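Local atomic coordinates of binary enterotoxin of Clostridium perfringens component a (Clostridium perfringens, PDB entry 5WTZ), a protein that binds NAD+ and, as the enzymatic component of a binary enterotoxin, probably transfers its ADP-ribose to actin. Residues G139-T144 and V180-G185; K24-V29 and A168-N173; A232-E237 and A371-A376. One frame throughout, in Å; residues are numbered along the deposited sequence.

Contact 1: residues G139-T144 and V180-G185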
# COMPACT_ATOMS: atom_id res chain seq x y z
N GLY A 139 4.01 7.30 -2.76
CA GLY A 139 4.72 8.54 -3.03
C GLY A 139 4.96 9.39 -1.79
O GLY A 139 4.78 8.93 -0.66
N PHE A 140 5.39 10.63 -2.01
CA PHE A 140 5.51 11.60 -0.94
C PHE A 140 4.15 12.23 -0.69
O PHE A 140 3.32 12.33 -1.60
CB PHE A 140 6.55 12.68 -1.28
CG PHE A 140 7.90 12.13 -1.62
CD1 PHE A 140 8.81 11.82 -0.63
CD2 PHE A 140 8.25 11.90 -2.94
CE1 PHE A 140 10.05 11.29 -0.95
CE2 PHE A 140 9.49 11.38 -3.27
CZ PHE A 140 10.39 11.08 -2.27
N LYS A 141 3.91 12.64 0.54
CA LYS A 141 2.63 13.23 0.90
C LYS A 141 2.87 14.61 1.50
O LYS A 141 3.46 14.74 2.56
CB LYS A 141 1.88 12.32 1.88
CG LYS A 141 0.53 12.88 2.34
CD LYS A 141 -0.33 13.30 1.16
CE LYS A 141 -1.79 13.51 1.58
NZ LYS A 141 -2.68 13.81 0.42
N ASP A 142 2.42 15.65 0.80
CA ASP A 142 2.54 16.99 1.35
C ASP A 142 1.21 17.39 1.95
O ASP A 142 0.15 17.03 1.43
CB ASP A 142 3.01 17.98 0.29
CG ASP A 142 2.17 17.94 -0.98
OD1 ASP A 142 2.40 17.05 -1.83
OD2 ASP A 142 1.31 18.83 -1.14
N VAL A 143 1.28 18.11 3.07
CA VAL A 143 0.12 18.46 3.86
C VAL A 143 0.22 19.87 4.41
O VAL A 143 1.23 20.55 4.21
CB VAL A 143 -0.07 17.48 5.03
CG1 VAL A 143 -0.39 16.10 4.51
CG2 VAL A 143 1.19 17.46 5.89
N THR A 144 -0.81 20.31 5.13
CA THR A 144 -0.81 21.64 5.73
C THR A 144 -0.82 21.56 7.26
O THR A 144 -1.18 20.53 7.84
CB THR A 144 -2.01 22.47 5.24
OG1 THR A 144 -3.24 21.89 5.70
CG2 THR A 144 -2.04 22.49 3.73
N VAL A 180 3.93 20.84 4.54
CA VAL A 180 4.79 19.87 5.17
C VAL A 180 4.96 18.67 4.25
O VAL A 180 3.99 18.07 3.82
CB VAL A 180 4.22 19.42 6.53
CG1 VAL A 180 5.04 18.27 7.11
CG2 VAL A 180 4.16 20.61 7.49
N LEU A 181 6.21 18.34 3.94
CA LEU A 181 6.48 17.26 3.02
C LEU A 181 6.91 16.01 3.78
O LEU A 181 7.96 15.99 4.43
CB LEU A 181 7.54 17.71 2.01
CG LEU A 181 7.98 16.78 0.88
CD1 LEU A 181 6.80 16.15 0.18
CD2 LEU A 181 8.84 17.55 -0.10
N ILE A 182 6.09 14.97 3.71
CA ILE A 182 6.37 13.73 4.43
C ILE A 182 7.03 12.69 3.53
O ILE A 182 6.60 12.48 2.39
CB ILE A 182 5.08 13.12 5.02
CG1 ILE A 182 4.31 14.18 5.81
CG2 ILE A 182 5.42 11.92 5.89
CD1 ILE A 182 2.85 13.83 5.99
N ASP A 183 8.06 12.03 4.05
CA ASP A 183 8.76 10.97 3.33
C ASP A 183 7.86 9.83 2.82
O ASP A 183 6.74 9.63 3.30
CB ASP A 183 9.85 10.39 4.24
CG ASP A 183 10.99 9.77 3.48
OD1 ASP A 183 11.00 9.89 2.23
OD2 ASP A 183 11.89 9.18 4.12
N GLN A 184 8.37 9.10 1.83
CA GLN A 184 7.73 7.90 1.32
C GLN A 184 7.75 6.79 2.36
O GLN A 184 8.54 6.84 3.30
CB GLN A 184 8.45 7.40 0.06
CG GLN A 184 8.06 8.07 -1.24
CD GLN A 184 8.58 7.30 -2.44
OE1 GLN A 184 7.81 6.70 -3.20
NE2 GLN A 184 9.90 7.30 -2.62
N GLY A 185 6.87 5.81 2.19
CA GLY A 185 6.91 4.58 2.97
C GLY A 185 5.90 4.43 4.09
O GLY A 185 5.93 3.45 4.83
O HOH W 1 5.73 5.35 -3.65
O HOH W 2 5.07 6.10 -0.11

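Contact 2: residues K24-V29 and A168-N173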
# COMPACT_ATOMS: atom_id res chain seq x y z
N LYS A 24 9.30 28.56 9.29
CA LYS A 24 10.19 29.40 8.52
C LYS A 24 11.64 29.15 8.80
O LYS A 24 12.45 28.99 7.88
CB LYS A 24 9.87 30.87 8.74
CG LYS A 24 9.79 31.45 7.39
CD LYS A 24 8.66 30.68 6.76
CE LYS A 24 8.62 30.90 5.31
NZ LYS A 24 9.77 30.24 4.62
N LYS A 25 11.95 29.12 10.08
CA LYS A 25 13.29 28.84 10.52
C LYS A 25 13.72 27.47 10.07
O LYS A 25 14.81 27.31 9.51
CB LYS A 25 13.35 28.90 12.02
CG LYS A 25 12.54 30.02 12.50
CD LYS A 25 12.01 29.67 13.83
CE LYS A 25 10.95 30.66 14.16
NZ LYS A 25 10.60 30.56 15.57
N ARG A 26 12.87 26.49 10.33
CA ARG A 26 13.23 25.12 10.03
C ARG A 26 13.38 24.98 8.52
O ARG A 26 14.21 24.22 8.05
CB ARG A 26 12.22 24.12 10.61
CG ARG A 26 10.82 24.16 10.01
CD ARG A 26 9.84 23.39 10.90
NE ARG A 26 10.31 22.04 11.20
CZ ARG A 26 10.06 20.97 10.47
NH1 ARG A 26 9.32 21.06 9.36
NH2 ARG A 26 10.53 19.78 10.84
N LYS A 27 12.61 25.75 7.76
CA LYS A 27 12.74 25.77 6.31
C LYS A 27 14.11 26.29 5.87
O LYS A 27 14.81 25.64 5.09
CB LYS A 27 11.64 26.60 5.68
CG LYS A 27 11.57 26.51 4.17
CD LYS A 27 10.39 27.31 3.65
CE LYS A 27 10.50 27.56 2.15
NZ LYS A 27 10.49 29.01 1.85
N GLN A 28 14.49 27.46 6.38
CA GLN A 28 15.81 28.05 6.10
C GLN A 28 16.97 27.13 6.49
O GLN A 28 17.86 26.89 5.68
CB GLN A 28 15.97 29.38 6.84
CG GLN A 28 15.06 30.49 6.37
CD GLN A 28 15.27 31.77 7.15
OE1 GLN A 28 15.74 31.74 8.29
NE2 GLN A 28 14.91 32.90 6.55
N VAL A 29 16.94 26.65 7.73
CA VAL A 29 18.01 25.78 8.24
C VAL A 29 18.10 24.48 7.44
O VAL A 29 19.20 23.97 7.19
CB VAL A 29 17.79 25.44 9.73
CG1 VAL A 29 18.87 24.50 10.22
CG2 VAL A 29 17.78 26.71 10.58
N ALA A 168 9.69 15.28 7.90
CA ALA A 168 8.56 16.15 7.62
C ALA A 168 9.07 17.57 7.42
O ALA A 168 9.15 18.34 8.37
CB ALA A 168 7.55 16.10 8.74
N ALA A 169 9.42 17.91 6.18
CA ALA A 169 10.08 19.18 5.91
C ALA A 169 9.08 20.31 5.64
O ALA A 169 8.05 20.10 4.99
CB ALA A 169 11.03 19.02 4.74
N SER A 170 9.40 21.50 6.15
CA SER A 170 8.61 22.70 5.88
C SER A 170 9.06 23.30 4.56
O SER A 170 10.25 23.55 4.36
CB SER A 170 8.74 23.73 7.01
OG SER A 170 7.95 23.37 8.14
N TYR A 171 8.11 23.53 3.66
CA TYR A 171 8.45 23.98 2.31
C TYR A 171 7.26 24.68 1.64
O TYR A 171 6.15 24.69 2.17
CB TYR A 171 8.90 22.79 1.47
CG TYR A 171 7.76 22.08 0.77
CD1 TYR A 171 6.87 21.28 1.48
CD2 TYR A 171 7.57 22.21 -0.60
CE1 TYR A 171 5.82 20.63 0.85
CE2 TYR A 171 6.53 21.57 -1.24
CZ TYR A 171 5.65 20.78 -0.51
OH TYR A 171 4.61 20.14 -1.16
N GLY A 172 7.51 25.26 0.48
CA GLY A 172 6.47 25.90 -0.30
C GLY A 172 6.86 27.27 -0.81
O GLY A 172 7.95 27.77 -0.50
N ASN A 173 5.97 27.88 -1.60
CA ASN A 173 6.16 29.25 -2.09
C ASN A 173 5.36 30.24 -1.27
O ASN A 173 5.90 31.25 -0.80
CB ASN A 173 5.75 29.37 -3.56
CG ASN A 173 6.51 28.41 -4.47
OD1 ASN A 173 5.90 27.63 -5.20
ND2 ASN A 173 7.84 28.48 -4.43
O HOH W 3 12.22 21.60 6.90

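Contact 3: residues A232-E237 and A371-A376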
# COMPACT_ATOMS: atom_id res chain seq x y z
N ALA A 232 14.50 -19.51 8.42
CA ALA A 232 15.53 -20.54 8.48
C ALA A 232 15.19 -21.63 9.52
O ALA A 232 15.31 -22.82 9.22
CB ALA A 232 16.89 -19.93 8.77
N PRO A 233 14.76 -21.24 10.74
CA PRO A 233 14.42 -22.34 11.66
C PRO A 233 13.20 -23.15 11.19
O PRO A 233 13.15 -24.35 11.46
CB PRO A 233 14.11 -21.62 12.98
CG PRO A 233 14.68 -20.23 12.83
CD PRO A 233 14.55 -19.93 11.38
N TRP A 234 12.26 -22.49 10.52
CA TRP A 234 11.08 -23.17 9.97
C TRP A 234 11.48 -24.29 9.02
O TRP A 234 10.99 -25.42 9.14
CB TRP A 234 10.18 -22.16 9.25
CG TRP A 234 9.06 -22.77 8.43
CD1 TRP A 234 7.83 -23.17 8.89
CD2 TRP A 234 9.05 -22.99 7.02
NE1 TRP A 234 7.07 -23.64 7.84
CE2 TRP A 234 7.80 -23.55 6.69
CE3 TRP A 234 9.99 -22.78 6.00
CZ2 TRP A 234 7.46 -23.91 5.38
CZ3 TRP A 234 9.65 -23.14 4.71
CH2 TRP A 234 8.39 -23.69 4.41
N LEU A 235 12.37 -23.98 8.09
CA LEU A 235 12.83 -24.94 7.10
C LEU A 235 13.43 -26.18 7.76
O LEU A 235 13.28 -27.28 7.26
CB LEU A 235 13.86 -24.28 6.18
CG LEU A 235 14.42 -25.17 5.05
CD1 LEU A 235 13.32 -25.46 4.03
CD2 LEU A 235 15.63 -24.53 4.40
N LYS A 236 14.10 -25.98 8.90
CA LYS A 236 14.68 -27.09 9.67
C LYS A 236 13.63 -28.07 10.17
O LYS A 236 13.82 -29.29 10.10
CB LYS A 236 15.46 -26.56 10.87
CG LYS A 236 16.97 -26.57 10.68
CD LYS A 236 17.69 -26.09 11.93
CE LYS A 236 18.77 -25.08 11.57
NZ LYS A 236 19.48 -25.44 10.32
N GLU A 237 12.53 -27.55 10.69
CA GLU A 237 11.52 -28.37 11.32
C GLU A 237 10.62 -29.10 10.33
O GLU A 237 9.75 -29.86 10.75
CB GLU A 237 10.63 -27.51 12.24
CG GLU A 237 11.36 -26.58 13.18
CD GLU A 237 10.52 -26.23 14.40
OE1 GLU A 237 9.57 -26.99 14.70
OE2 GLU A 237 10.79 -25.19 15.02
N ALA A 371 4.46 -19.02 5.22
CA ALA A 371 5.90 -19.16 5.41
C ALA A 371 6.69 -18.50 4.28
O ALA A 371 6.23 -18.46 3.13
CB ALA A 371 6.30 -20.63 5.54
N TYR A 372 7.87 -17.97 4.62
CA TYR A 372 8.82 -17.50 3.61
C TYR A 372 9.53 -18.73 3.08
O TYR A 372 10.53 -19.18 3.64
CB TYR A 372 9.82 -16.52 4.21
CG TYR A 372 10.74 -15.84 3.21
CD1 TYR A 372 11.90 -16.45 2.76
CD2 TYR A 372 10.45 -14.57 2.75
CE1 TYR A 372 12.75 -15.81 1.85
CE2 TYR A 372 11.29 -13.92 1.86
CZ TYR A 372 12.43 -14.54 1.41
OH TYR A 372 13.23 -13.87 0.52
N VAL A 373 9.01 -19.28 1.98
CA VAL A 373 9.44 -20.59 1.54
C VAL A 373 10.77 -20.53 0.79
O VAL A 373 11.46 -21.54 0.65
CB VAL A 373 8.36 -21.27 0.65
CG1 VAL A 373 7.11 -21.60 1.47
CG2 VAL A 373 8.03 -20.40 -0.56
N SER A 374 11.15 -19.34 0.33
CA SER A 374 12.39 -19.16 -0.42
C SER A 374 13.68 -19.29 0.40
O SER A 374 14.77 -19.15 -0.15
CB SER A 374 12.38 -17.79 -1.11
OG SER A 374 11.24 -17.65 -1.93
N VAL A 375 13.57 -19.55 1.70
CA VAL A 375 14.77 -19.85 2.50
C VAL A 375 15.33 -21.20 2.08
O VAL A 375 16.53 -21.45 2.22
CB VAL A 375 14.49 -19.89 4.01
CG1 VAL A 375 14.18 -18.52 4.53
CG2 VAL A 375 13.38 -20.88 4.35
N ALA A 376 14.45 -22.06 1.58
CA ALA A 376 14.83 -23.39 1.15
C ALA A 376 15.85 -23.32 0.02
O ALA A 376 15.85 -22.36 -0.75
CB ALA A 376 13.60 -24.18 0.71

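Contact 1: residues G139-T144 and V180-G185
Gly139 sits against the side chain of Gln184, its C atom 3.4 Å from Gln184 CG. A water accepts from Gly139 N at 2.7 Å and lies next to Gln184 OE1, though that second leg is unusually short and doubtful in detail; another water spans Gly139 O and Gly185 N, so solvent joins the two segments beyond the paired strands. Phe140 follows with one face of its ring covered by Gln184: CG of the glutamine stands almost over the ring centre, a CH-pi contact with Gln184 CG 3.8 Å from the Phe140 centroid and 9° off the normal. The ring reaches this place with CG opposite the carbonyl carbon (chi1 -55°). Its rim meets oxygen, Ile182 O in the ring plane and Asp183 OD1 at 3.6 Å from Phe140 CE1, a suitable match for the slightly positive ring hydrogens. Asp183 OD1 is itself held by Gln184 N and by Ser80. From Lys141 onward the two segments are antiparallel strands, an outer strand and the central strand of a three-stranded sheet within the ADP-ribosyltransferase-like fold. Lys141 and Ile182 form a hydrogen-bonded pair, with Lys141 N to Ile182 O at 3.3 Å and the shorter return bond, Ile182 N to Lys141 O, at 2.9 Å. Asp142 faces Leu181 in a non-hydrogen-bonded pair, and Asp142 CA closes on Val180 O at 3.1 Å as a C-H...O contact. Its carboxylate turns elsewhere, to Arg179 by salt bridge and to Tyr45. Val143 and Val180 exchange two backbone bonds, while Val143 CG2 packs on Val180 CB and lies 4.0 Å from Ile182 CD1.

Contact 2: residues K24-V29 and A168-N173
Hydrogen bonding belongs to Arg26, whose guanidinium leaves helix 16-31 and meets strand 168-171 edge-on. Arg26 NH1 serves two acceptors, both in the guanidinium plane: Ser170 OG at 2.9 Å along a nearly straight N-H, and Ala168 O, also at 2.9 Å. Arg26 NH2 adds a longer bond to Ala168 O, 3.2 Å, so two nitrogens grip one atom end-on. Three bonds to the edge thus fix the rotation of the flat group. The chain gets there by setting CG between the backbone N and the carbonyl carbon (chi1 66°) and bending at chi3, which lays Arg26 CD alongside the serine, 3.3 Å from Ser170 OG. One water accepts a hydrogen bond from Ser170 N and donates a weak one to Arg26 O.

Lys27 contributes through van der Waals contact alone, beside the packing of Arg26 CG and CD on Ser170. Its extended alkyl chain runs past Ser170 O, with Lys27 CG 3.2 Å away, then brushes Tyr171 CA. Lys27 NZ is 3.7 Å from Gly172 O. The helix crosses the strand nearly at right angles (99°), at an outer strand of the three-stranded sheet in the N-terminal ADP-ribosyltransferase-like half, and Trp22 and Ala23 of the same helix also touch Ser170.

The chemistry is therefore uneven: Ala168 O is doubly gripped by a cationic donor, whereas Ser170 O is buried beneath methylenes with no partner in the model.

Contact 3: residues A232-E237 and A371-A376
Ala371 CB covers one face of the Trp234 indole. The methyl stands over the six-membered ring, Ala371 CB 3.6 Å from the Trp234 centroid and displaced toward the rim, in a CH-pi contact. At the edge Val375 CG2 approaches Trp234 CE3 at 4.2 Å. Val373 CG1 comes obliquely to Trp234 CH2, 3.8 Å off, with the valine and tryptophan side chains side by side and pointing the same way. Beyond the two segments Tyr231 meets the indole edge-to-face, and Trp234 NE1 donates to Ala285 O, so the ring's polar atom is satisfied.

One residue on, Leu235 covers the turn that ends the other segment. The leucine side chain extends (chi1 -178°, CG trans to N), which brings Leu235 CD1 to 3.6 Å from Ala376 CB and Leu235 CD2 to 3.5 Å from Ala376 CA. Val375 CG2 touches Leu235 CB at 3.9 Å, and its other methyl, CG1, faces Ala232 N. The C-terminal end of helix 220-237 is thereby laid on the end of strand 370-372 and the 3-10 turn 373-375, in the NAD-binding half of the toxin.

No hydrogen bond crosses the interface, so it rests on shape and dispersion, with the indole N-H tethered to a third element. Val373 also lies about 4 Å, side chain to side chain, from the NAD-binding residues Leu250 and Glu384, consistent with its linking this apolar layer to the pocket wall.

In the fold
Contacts 1 and 2 share one three-stranded sheet: strands 168-171 and 179-182 are neighbours in it, and the contact centres are 13 Å apart. Along the chain their segments alternate, helix 16-31 first, then strands 141-144, 168-171 and 179-182. Contact 3 comes later, in the second ADP-ribosyltransferase-like half, about 37 Å from contact 1 and 47 Å from contact 2 between centres. Both halves repeat a sheet of order 1-3-2, and contacts 2 and 3 each lay an N-terminal helix of their half on an outer strand of that sheet (168-171, and 370-372 with the turn after it). The halves thus look like duplicated folds, of which the second holds NAD.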